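Local coordinates for protein alpha,alpha-trehalose-phosphate synthase (UDP-forming) (Burkholderia multivorans, PDB 5UOF) that belongs to glycosyltransferase family 20 and folds, as GT-B enzymes do, into two Rossmann-like domains, with two copies in the assembly, at residues Phe89-Thr93 against Leu104-Asp108; Ala123-Ala127 against Ala149-Val155; Gln305-Pro309 against Asn347-Glu351; Arg321-Glu325 against Gln344-Arg348. One frame throughout, in Å; residues are numbered along the deposited sequence.

In the fold
Interactions 1 to 4 illustrate how a GT-B chain, with its two Rossmann-like halves, is held together locally. Interactions 1 and 2 come first along the chain and lie beside the mixed N-terminal sheet, their centres about 26 Å apart; helices 89-98 and 109-127, one used by each, follow each other in sequence. Interactions 3 and 4 belong to the C-terminal parallel sheet, where strands 301-306 and 343-346 are neighbours. Their centres are only about 9 Å apart, and they share N347 and R348, so the loop just after strand 343-346 serves both. Interaction 2 lies about 44 Å, centre to centre, from interaction 4, across the centre of the chain, whereas 1 and 4 are about 25 Å apart.

Interaction 1. Residues Phe89-Thr93 against Leu104-Asp108; sequences FSNAT and LARFD. With EDO (1,2-ethanediol), chain J.
F89 and F107 meet at their rings, CE1 of F89 coming to 3.8 Å from CD1 of F107 and lying in the plane of the F107 ring at its edge. F89 carries its ring anti to the backbone N (chi1 170°), which brings the CD1-CE1 side to F107. Two residues on, N91 turns its amide elsewhere, to Y86 and Y141. A92 provides the backbone link: R106 N donates to A92 O at 3.0 Å, and the same oxygen takes a CA-H contact from A105 and a hydrogen bond from a water that also donates to L104 O. Thus the first turn of helix 89-98, widened here into a pi-type turn, is tied to the loop that runs from that helix into helix 109-127 in the N-terminal Rossmann-like domain. D108 ends this loop as the N-cap of the second helix, its OD2 accepting from E111 N. T93 closes the segment with its OG1 beside the backbone N (chi1 -54°), 3.4 Å from F107 CA. A second water accepts from T93 OG1 at 2.7 Å and donates to R106 O, bridging helix and loop beside the aromatic pair. Further out, F107 packs on Y414 of the second subunit.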
# COMPACT_ATOMS: atom_id res chain seq x y z
N PHE A 89 -11.10 -5.17 -15.49
CA PHE A 89 -10.89 -4.27 -14.36
C PHE A 89 -10.72 -5.02 -13.04
O PHE A 89 -9.87 -4.64 -12.22
CB PHE A 89 -12.07 -3.29 -14.27
CG PHE A 89 -12.09 -2.47 -13.01
CD1 PHE A 89 -11.30 -1.33 -12.88
CD2 PHE A 89 -12.91 -2.84 -11.95
CE1 PHE A 89 -11.32 -0.59 -11.72
CE2 PHE A 89 -12.95 -2.09 -10.78
CZ PHE A 89 -12.14 -0.96 -10.66
N SER A 90 -11.50 -6.08 -12.82
CA SER A 90 -11.44 -6.80 -11.54
C SER A 90 -10.05 -7.35 -11.29
O SER A 90 -9.51 -7.25 -10.18
CB SER A 90 -12.45 -7.96 -11.53
OG SER A 90 -13.78 -7.52 -11.63
N ASN A 91 -9.46 -7.98 -12.30
CA ASN A 91 -8.16 -8.60 -12.08
C ASN A 91 -6.99 -7.68 -12.43
O ASN A 91 -5.90 -7.86 -11.88
CB ASN A 91 -8.07 -9.91 -12.86
CG ASN A 91 -8.88 -11.03 -12.21
OD1 ASN A 91 -8.91 -11.16 -10.98
ND2 ASN A 91 -9.55 -11.83 -13.03
N ALA A 92 -7.20 -6.70 -13.30
CA ALA A 92 -6.12 -5.78 -13.63
C ALA A 92 -6.00 -4.63 -12.65
O ALA A 92 -4.92 -4.04 -12.55
CB ALA A 92 -6.32 -5.20 -15.05
N THR A 93 -7.06 -4.29 -11.92
CA THR A 93 -7.04 -3.13 -11.03
C THR A 93 -7.43 -3.50 -9.61
O THR A 93 -6.66 -3.26 -8.68
CB THR A 93 -7.97 -2.02 -11.54
OG1 THR A 93 -7.64 -1.68 -12.89
CG2 THR A 93 -7.83 -0.76 -10.69
N LEU A 104 1.28 -2.98 -9.53
CA LEU A 104 0.86 -3.89 -10.59
C LEU A 104 -0.46 -3.49 -11.22
O LEU A 104 -0.84 -4.05 -12.26
CB LEU A 104 0.75 -5.32 -10.05
CG LEU A 104 2.06 -5.92 -9.54
CD1 LEU A 104 1.80 -7.34 -9.04
CD2 LEU A 104 3.13 -5.90 -10.61
N ALA A 105 -1.16 -2.53 -10.62
CA ALA A 105 -2.48 -2.15 -11.10
C ALA A 105 -2.38 -1.39 -12.42
O ALA A 105 -1.45 -0.61 -12.64
CB ALA A 105 -3.19 -1.28 -10.06
N ARG A 106 -3.35 -1.64 -13.30
CA ARG A 106 -3.44 -0.99 -14.61
C ARG A 106 -4.89 -0.58 -14.82
O ARG A 106 -5.68 -1.32 -15.42
CB ARG A 106 -2.96 -1.92 -15.73
CG ARG A 106 -1.53 -2.45 -15.56
CD ARG A 106 -0.48 -1.34 -15.66
NE ARG A 106 0.88 -1.87 -15.63
CZ ARG A 106 1.66 -1.92 -14.55
NH1 ARG A 106 1.24 -1.45 -13.39
NH2 ARG A 106 2.89 -2.43 -14.64
N PHE A 107 -5.24 0.63 -14.39
CA PHE A 107 -6.60 1.11 -14.56
C PHE A 107 -6.90 1.54 -16.00
O PHE A 107 -6.11 2.24 -16.64
CB PHE A 107 -6.90 2.27 -13.62
CG PHE A 107 -8.26 2.86 -13.84
CD1 PHE A 107 -9.40 2.19 -13.38
CD2 PHE A 107 -8.42 4.05 -14.53
CE1 PHE A 107 -10.68 2.72 -13.61
CE2 PHE A 107 -9.68 4.58 -14.76
CZ PHE A 107 -10.82 3.91 -14.29
N ASP A 108 -8.07 1.15 -16.50
CA ASP A 108 -8.50 1.54 -17.84
C ASP A 108 -9.98 1.86 -17.80
O ASP A 108 -10.79 1.03 -17.37
CB ASP A 108 -8.21 0.43 -18.86
CG ASP A 108 -8.72 0.77 -20.24
OD1 ASP A 108 -8.04 1.50 -21.00
OD2 ASP A 108 -9.83 0.33 -20.56
C1 EDO J . -5.97 -13.00 -10.22
O1 EDO J . -5.77 -11.96 -11.18
C2 EDO J . -4.65 -13.27 -9.52
O2 EDO J . -3.64 -13.54 -10.49
O HOH W 1 -2.56 -5.50 -13.46
O HOH W 2 -8.58 -1.68 -15.44

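Interaction 2. Residues Ala123-Ala127 against Ala149-Val155; sequences AKQLA and ALRELGV
A123 lays its methyl against two residues of the facing helix, with A123 CB 3.7 Å from A149 CB and 3.8 Å from L150 CD2. The small side chains are consistent with the close approach of the backbones, A123 CA to L150 CA 5.7 Å. L150 sends CD2 over the same turn, to 3.7 Å from A123 O, while its other methyl, CD1, reaches loosely toward L126 CD2. With CG anti to the carbonyl carbon (chi1 -60°), L153 directs CD1 along the backbone of the first helix, 3.7 Å from K124 CA, and also to 3.9 Å from A127 CB. The apolar seam joins the C-terminal part of helix 109-127 to the end of helix 146-152, two helices of the N-terminal Rossmann-like domain; strands 12-16 and 159-162 flank it, touched by L126 and L150 respectively. Helix 146-152 finishes in a Schellman motif: G154 takes a positive phi of 87°, V155 N donates to L150 O and G154 N to R151 O. L153 N is a second donor to L150 O, from the opposite face of its plane. Beyond that turn V155 brings CG2 to 4.5 Å from A127 CB. R151 takes no part in the seam; its NH1 donates to V155 O and its NH2 forms a salt bridge with D190.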
# COMPACT_ATOMS: atom_id res chain seq x y z
N ALA A 123 -27.23 -8.96 -13.26
CA ALA A 123 -28.28 -8.61 -12.31
C ALA A 123 -29.64 -8.65 -12.97
O ALA A 123 -30.61 -9.13 -12.37
CB ALA A 123 -28.04 -7.23 -11.72
N LYS A 124 -29.74 -8.15 -14.20
CA LYS A 124 -31.03 -8.21 -14.87
C LYS A 124 -31.46 -9.65 -15.11
O LYS A 124 -32.66 -9.95 -15.04
CB LYS A 124 -30.99 -7.43 -16.18
CG LYS A 124 -32.40 -7.23 -16.76
CD LYS A 124 -32.40 -6.32 -17.97
CE LYS A 124 -33.83 -6.12 -18.46
NZ LYS A 124 -34.70 -5.62 -17.36
N GLN A 125 -30.51 -10.55 -15.39
CA GLN A 125 -30.87 -11.96 -15.54
C GLN A 125 -31.41 -12.53 -14.24
O GLN A 125 -32.40 -13.28 -14.25
CB GLN A 125 -29.66 -12.76 -16.01
CG GLN A 125 -29.23 -12.48 -17.44
CD GLN A 125 -30.26 -12.92 -18.45
OE1 GLN A 125 -30.71 -14.07 -18.42
NE2 GLN A 125 -30.66 -12.02 -19.34
N LEU A 126 -30.79 -12.19 -13.10
CA LEU A 126 -31.24 -12.72 -11.82
C LEU A 126 -32.60 -12.15 -11.42
O LEU A 126 -33.43 -12.87 -10.85
CB LEU A 126 -30.20 -12.43 -10.74
CG LEU A 126 -30.63 -12.89 -9.34
CD1 LEU A 126 -30.80 -14.41 -9.32
CD2 LEU A 126 -29.65 -12.44 -8.30
N ALA A 127 -32.84 -10.87 -11.71
CA ALA A 127 -33.96 -10.16 -11.11
C ALA A 127 -35.29 -10.84 -11.42
O ALA A 127 -36.18 -10.91 -10.56
CB ALA A 127 -33.98 -8.71 -11.59
N ALA A 149 -26.68 -2.69 -8.89
CA ALA A 149 -27.43 -2.94 -10.12
C ALA A 149 -28.82 -3.48 -9.81
O ALA A 149 -29.81 -3.09 -10.45
CB ALA A 149 -26.65 -3.90 -11.01
N LEU A 150 -28.92 -4.37 -8.82
CA LEU A 150 -30.24 -4.88 -8.42
C LEU A 150 -31.11 -3.75 -7.86
O LEU A 150 -32.31 -3.68 -8.17
CB LEU A 150 -30.08 -6.00 -7.38
CG LEU A 150 -29.56 -7.35 -7.88
CD1 LEU A 150 -29.33 -8.30 -6.72
CD2 LEU A 150 -30.51 -7.99 -8.89
N ARG A 151 -30.53 -2.86 -7.05
CA ARG A 151 -31.31 -1.74 -6.52
C ARG A 151 -31.86 -0.88 -7.65
O ARG A 151 -33.03 -0.47 -7.61
CB ARG A 151 -30.48 -0.89 -5.57
CG ARG A 151 -29.87 -1.62 -4.38
CD ARG A 151 -30.93 -2.25 -3.48
NE ARG A 151 -30.26 -2.84 -2.31
CZ ARG A 151 -30.79 -3.77 -1.52
NH1 ARG A 151 -32.01 -4.23 -1.74
NH2 ARG A 151 -30.08 -4.23 -0.49
N GLU A 152 -31.04 -0.62 -8.67
CA GLU A 152 -31.50 0.13 -9.84
C GLU A 152 -32.68 -0.55 -10.53
O GLU A 152 -33.46 0.13 -11.22
CB GLU A 152 -30.36 0.30 -10.84
CG GLU A 152 -29.21 1.16 -10.33
CD GLU A 152 -29.53 2.64 -10.39
OE1 GLU A 152 -29.91 3.12 -11.48
OE2 GLU A 152 -29.43 3.32 -9.35
N LEU A 153 -32.84 -1.86 -10.37
CA LEU A 153 -33.97 -2.57 -10.95
C LEU A 153 -35.17 -2.63 -10.01
O LEU A 153 -36.16 -3.29 -10.34
CB LEU A 153 -33.55 -4.00 -11.35
CG LEU A 153 -32.41 -4.08 -12.37
CD1 LEU A 153 -31.97 -5.51 -12.59
CD2 LEU A 153 -32.84 -3.45 -13.69
N GLY A 154 -35.10 -1.97 -8.86
CA GLY A 154 -36.19 -1.99 -7.91
C GLY A 154 -36.17 -3.14 -6.92
O GLY A 154 -37.17 -3.33 -6.22
N VAL A 155 -35.08 -3.90 -6.84
CA VAL A 155 -34.98 -5.02 -5.92
C VAL A 155 -34.81 -4.49 -4.50
O VAL A 155 -33.84 -3.79 -4.19
CB VAL A 155 -33.82 -5.95 -6.30
CG1 VAL A 155 -33.64 -7.06 -5.27
CG2 VAL A 155 -34.07 -6.55 -7.68

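Interaction 3. Residues Gln305-Pro309 against Asn347-Glu351; sequences QIAPP and NRKYE. With EDO (1,2-ethanediol), chain O.
A307 and N347 bring their backbones within 4.9 Å, CA to CA, where the two segments run at 102° to each other. Both follow strands that are neighbours in the parallel sheet of the C-terminal Rossmann-like domain: the first leaves the end of strand 301-306, and the second leads from strand 343-346 to helix 352-361, with E351 at its N-cap. Beyond the backbone bonds of Q305 with Q344 and L346 and of A307 with L346, the two chains diverge. A307 O receives a CA-H contact from N347 CA.

Side chains fill the angle between the diverging chains. With CG1 of I306 beside the backbone N (chi1 -67°), CG2 is left anti to that N and touches two things at once: R348 O at 3.5 Å and the ring of Y350, whose CD2 is 3.8 Å away. CG2 lies in the ring plane at its edge, while I306 CD1 follows along the CD2-CE2 side; L355 of the following helix touches both residues. Farther along, the ring of P309 packs on the backbone of N347 and R348, its CG 3.4 Å from N347 O and its CD 3.7 Å from R348 C.

The buried amide of Q305 is held by S270 OG at OE1 and by D272 OD1 and I306 O at NE2. N347 ND2, which has Y345 as its other partner, donates to a water at 2.7 Å, and this water in turn donates to A307 O.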
# COMPACT_ATOMS: atom_id res chain seq x y z
N GLN A 305 7.19 -27.63 -2.98
CA GLN A 305 6.30 -26.54 -3.38
C GLN A 305 5.38 -27.06 -4.47
O GLN A 305 5.84 -27.40 -5.57
CB GLN A 305 7.08 -25.32 -3.86
CG GLN A 305 6.18 -24.22 -4.42
CD GLN A 305 5.42 -23.50 -3.34
OE1 GLN A 305 6.02 -22.94 -2.43
NE2 GLN A 305 4.08 -23.51 -3.42
N ILE A 306 4.08 -27.11 -4.18
CA ILE A 306 3.08 -27.50 -5.15
C ILE A 306 2.39 -26.22 -5.61
O ILE A 306 2.04 -25.37 -4.78
CB ILE A 306 2.08 -28.50 -4.56
CG1 ILE A 306 2.80 -29.82 -4.26
CG2 ILE A 306 0.88 -28.73 -5.51
CD1 ILE A 306 2.03 -30.75 -3.36
N ALA A 307 2.22 -26.08 -6.92
CA ALA A 307 1.56 -24.92 -7.51
C ALA A 307 0.55 -25.44 -8.51
O ALA A 307 0.91 -25.77 -9.65
CB ALA A 307 2.55 -23.96 -8.16
N PRO A 308 -0.71 -25.57 -8.12
CA PRO A 308 -1.74 -26.01 -9.06
C PRO A 308 -1.80 -25.06 -10.24
O PRO A 308 -1.92 -23.84 -10.04
CB PRO A 308 -3.03 -25.95 -8.23
CG PRO A 308 -2.57 -25.96 -6.79
CD PRO A 308 -1.25 -25.27 -6.78
N PRO A 309 -1.66 -25.56 -11.46
CA PRO A 309 -1.62 -24.66 -12.62
C PRO A 309 -2.90 -23.84 -12.75
O PRO A 309 -4.00 -24.34 -12.52
CB PRO A 309 -1.44 -25.61 -13.80
CG PRO A 309 -0.81 -26.84 -13.20
CD PRO A 309 -1.43 -26.96 -11.84
N ASN A 347 4.52 -28.21 -10.65
CA ASN A 347 3.45 -27.44 -11.29
C ASN A 347 2.32 -28.40 -11.66
O ASN A 347 2.04 -28.67 -12.83
CB ASN A 347 3.99 -26.72 -12.52
CG ASN A 347 5.01 -25.65 -12.17
OD1 ASN A 347 6.20 -25.78 -12.48
ND2 ASN A 347 4.54 -24.60 -11.52
N ARG A 348 1.68 -28.93 -10.62
CA ARG A 348 0.79 -30.08 -10.75
C ARG A 348 -0.41 -29.93 -9.83
O ARG A 348 -0.33 -29.33 -8.76
CB ARG A 348 1.49 -31.40 -10.36
CG ARG A 348 2.84 -31.64 -11.00
CD ARG A 348 2.69 -32.20 -12.40
NE ARG A 348 3.99 -32.33 -13.07
CZ ARG A 348 4.42 -31.53 -14.04
NH1 ARG A 348 3.65 -30.53 -14.47
NH2 ARG A 348 5.61 -31.71 -14.57
N LYS A 349 -1.51 -30.53 -10.26
CA LYS A 349 -2.74 -30.60 -9.47
C LYS A 349 -2.82 -31.97 -8.80
O LYS A 349 -2.71 -33.00 -9.47
CB LYS A 349 -3.96 -30.37 -10.36
CG LYS A 349 -5.30 -30.75 -9.74
CD LYS A 349 -5.72 -29.77 -8.65
CE LYS A 349 -7.09 -30.14 -8.08
NZ LYS A 349 -8.19 -30.07 -9.10
N TYR A 350 -3.01 -31.97 -7.48
CA TYR A 350 -3.21 -33.21 -6.72
C TYR A 350 -4.58 -33.22 -6.08
O TYR A 350 -5.09 -32.17 -5.68
CB TYR A 350 -2.13 -33.37 -5.63
CG TYR A 350 -0.75 -33.49 -6.22
CD1 TYR A 350 -0.27 -34.71 -6.67
CD2 TYR A 350 0.06 -32.36 -6.37
CE1 TYR A 350 0.97 -34.82 -7.24
CE2 TYR A 350 1.31 -32.46 -6.94
CZ TYR A 350 1.76 -33.69 -7.37
OH TYR A 350 2.99 -33.81 -7.95
N GLU A 351 -5.18 -34.41 -5.98
CA GLU A 351 -6.40 -34.60 -5.21
C GLU A 351 -6.29 -33.94 -3.84
O GLU A 351 -5.25 -34.02 -3.18
CB GLU A 351 -6.69 -36.08 -4.99
CG GLU A 351 -7.33 -36.82 -6.11
CD GLU A 351 -7.68 -38.22 -5.66
OE1 GLU A 351 -8.51 -38.35 -4.73
OE2 GLU A 351 -7.11 -39.18 -6.21
C1 EDO O . -0.78 -35.22 -10.75
O1 EDO O . -0.98 -34.07 -11.58
C2 EDO O . 0.38 -36.01 -11.32
O2 EDO O . 0.07 -37.40 -11.26
O HOH W 3 1.90 -24.31 -11.71

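Interaction 4. Residues Arg321-Glu325 against Gln344-Arg348; sequences RETLE and QYLNR
R321 and N347 make the polar half of the contact by stacking flat groups. The guanidinium and amide planes are 22° apart, and N347 OD1 sits 3.1 Å above the guanidinium plane, offset toward its rim; although OD1 is 3.3 Å from R321 NE, the angle is too poor for a hydrogen bond. R321 NE instead spends its hydrogen in a salt bridge with E325 OE1 one turn along the helix, 2.9 Å away and nearly straight at 174°. This bond lies in the guanidinium plane, fixing the orientation in which the amide is met. A water accepts from R321 NH1 and donates to N347 O, adding a bridge to the backbone, and Y317 OH is a further partner of NH1.

Apolar contacts centre on Y345. Its ring edge receives E325 CG, 3.7 Å from CE2, and L324 places CB 3.9 Å from the same atom and CD1 beside the hydroxyl. That hydroxyl lies in the amide plane of N347, whose ND2 donates to Y345 OH at 2.7 Å and 169°, which is consistent with N347 restraining the ring that packs on L324.

The axes of segments 321-325 and 344-346 approach to 10.7 Å and run nearly antiparallel; they lie on helix 314-335 and strand 343-346, within a beta-alpha-beta unit that begins with strand 301-306. L324 continues across to L280 and V281 of helix 280-293, while Y345 rests on Q305 of the neighbouring strand.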
# COMPACT_ATOMS: atom_id res chain seq x y z
N ARG A 321 6.01 -18.43 -13.11
CA ARG A 321 6.57 -19.78 -13.22
C ARG A 321 8.02 -19.74 -13.69
O ARG A 321 8.88 -20.43 -13.14
CB ARG A 321 5.71 -20.61 -14.17
CG ARG A 321 6.23 -22.01 -14.38
CD ARG A 321 5.21 -22.88 -15.09
NE ARG A 321 5.76 -24.21 -15.34
CZ ARG A 321 5.04 -25.27 -15.69
NH1 ARG A 321 3.72 -25.17 -15.83
NH2 ARG A 321 5.64 -26.44 -15.90
N GLU A 322 8.32 -18.89 -14.68
CA GLU A 322 9.70 -18.80 -15.16
C GLU A 322 10.63 -18.31 -14.05
O GLU A 322 11.73 -18.85 -13.87
CB GLU A 322 9.78 -17.86 -16.37
CG GLU A 322 11.21 -17.49 -16.74
CD GLU A 322 11.33 -16.91 -18.14
OE1 GLU A 322 10.54 -17.30 -19.02
OE2 GLU A 322 12.21 -16.06 -18.35
N THR A 323 10.19 -17.31 -13.29
CA THR A 323 10.99 -16.79 -12.20
C THR A 323 11.26 -17.87 -11.16
O THR A 323 12.40 -18.02 -10.70
CB THR A 323 10.30 -15.59 -11.56
OG1 THR A 323 10.18 -14.54 -12.52
CG2 THR A 323 11.09 -15.10 -10.39
N LEU A 324 10.23 -18.65 -10.80
CA LEU A 324 10.39 -19.67 -9.76
C LEU A 324 11.23 -20.84 -10.25
O LEU A 324 11.99 -21.43 -9.47
CB LEU A 324 9.03 -20.18 -9.29
CG LEU A 324 8.16 -19.17 -8.55
CD1 LEU A 324 6.86 -19.86 -8.13
CD2 LEU A 324 8.91 -18.63 -7.34
N GLU A 325 11.08 -21.22 -11.52
CA GLU A 325 11.95 -22.26 -12.06
C GLU A 325 13.41 -21.84 -12.00
O GLU A 325 14.28 -22.65 -11.68
CB GLU A 325 11.52 -22.61 -13.49
CG GLU A 325 10.22 -23.42 -13.50
CD GLU A 325 9.57 -23.57 -14.86
OE1 GLU A 325 8.65 -24.41 -14.96
OE2 GLU A 325 9.93 -22.86 -15.82
N GLN A 344 11.74 -29.46 -4.38
CA GLN A 344 10.89 -30.09 -5.38
C GLN A 344 9.77 -29.12 -5.72
O GLN A 344 8.95 -28.79 -4.87
CB GLN A 344 10.31 -31.41 -4.86
CG GLN A 344 11.38 -32.41 -4.49
CD GLN A 344 10.79 -33.64 -3.83
OE1 GLN A 344 11.18 -34.00 -2.71
NE2 GLN A 344 9.85 -34.29 -4.51
N TYR A 345 9.76 -28.64 -6.96
CA TYR A 345 8.81 -27.62 -7.39
C TYR A 345 7.92 -28.25 -8.45
O TYR A 345 8.37 -28.56 -9.55
CB TYR A 345 9.54 -26.37 -7.89
CG TYR A 345 8.65 -25.38 -8.57
CD1 TYR A 345 7.38 -25.10 -8.08
CD2 TYR A 345 9.07 -24.71 -9.71
CE1 TYR A 345 6.56 -24.20 -8.71
CE2 TYR A 345 8.26 -23.81 -10.35
CZ TYR A 345 7.01 -23.56 -9.84
OH TYR A 345 6.20 -22.67 -10.48
N LEU A 346 6.64 -28.44 -8.09
CA LEU A 346 5.72 -29.28 -8.84
C LEU A 346 4.56 -28.42 -9.33
O LEU A 346 3.73 -27.98 -8.54
CB LEU A 346 5.20 -30.42 -7.96
CG LEU A 346 6.31 -31.40 -7.55
CD1 LEU A 346 5.89 -32.26 -6.36
CD2 LEU A 346 6.67 -32.27 -8.76
N ASN A 347 4.52 -28.21 -10.65
CA ASN A 347 3.45 -27.44 -11.29
C ASN A 347 2.32 -28.40 -11.66
O ASN A 347 2.04 -28.67 -12.83
CB ASN A 347 3.99 -26.72 -12.52
CG ASN A 347 5.01 -25.65 -12.17
OD1 ASN A 347 6.20 -25.78 -12.48
ND2 ASN A 347 4.54 -24.60 -11.52
N ARG A 348 1.68 -28.93 -10.62
CA ARG A 348 0.79 -30.08 -10.75
C ARG A 348 -0.41 -29.93 -9.83
O ARG A 348 -0.33 -29.33 -8.76
CB ARG A 348 1.49 -31.40 -10.36
CG ARG A 348 2.84 -31.64 -11.00
CD ARG A 348 2.69 -32.20 -12.40
NE ARG A 348 3.99 -32.33 -13.07
CZ ARG A 348 4.42 -31.53 -14.04
NH1 ARG A 348 3.65 -30.53 -14.47
NH2 ARG A 348 5.61 -31.71 -14.57
O HOH W 4 2.21 -27.88 -15.42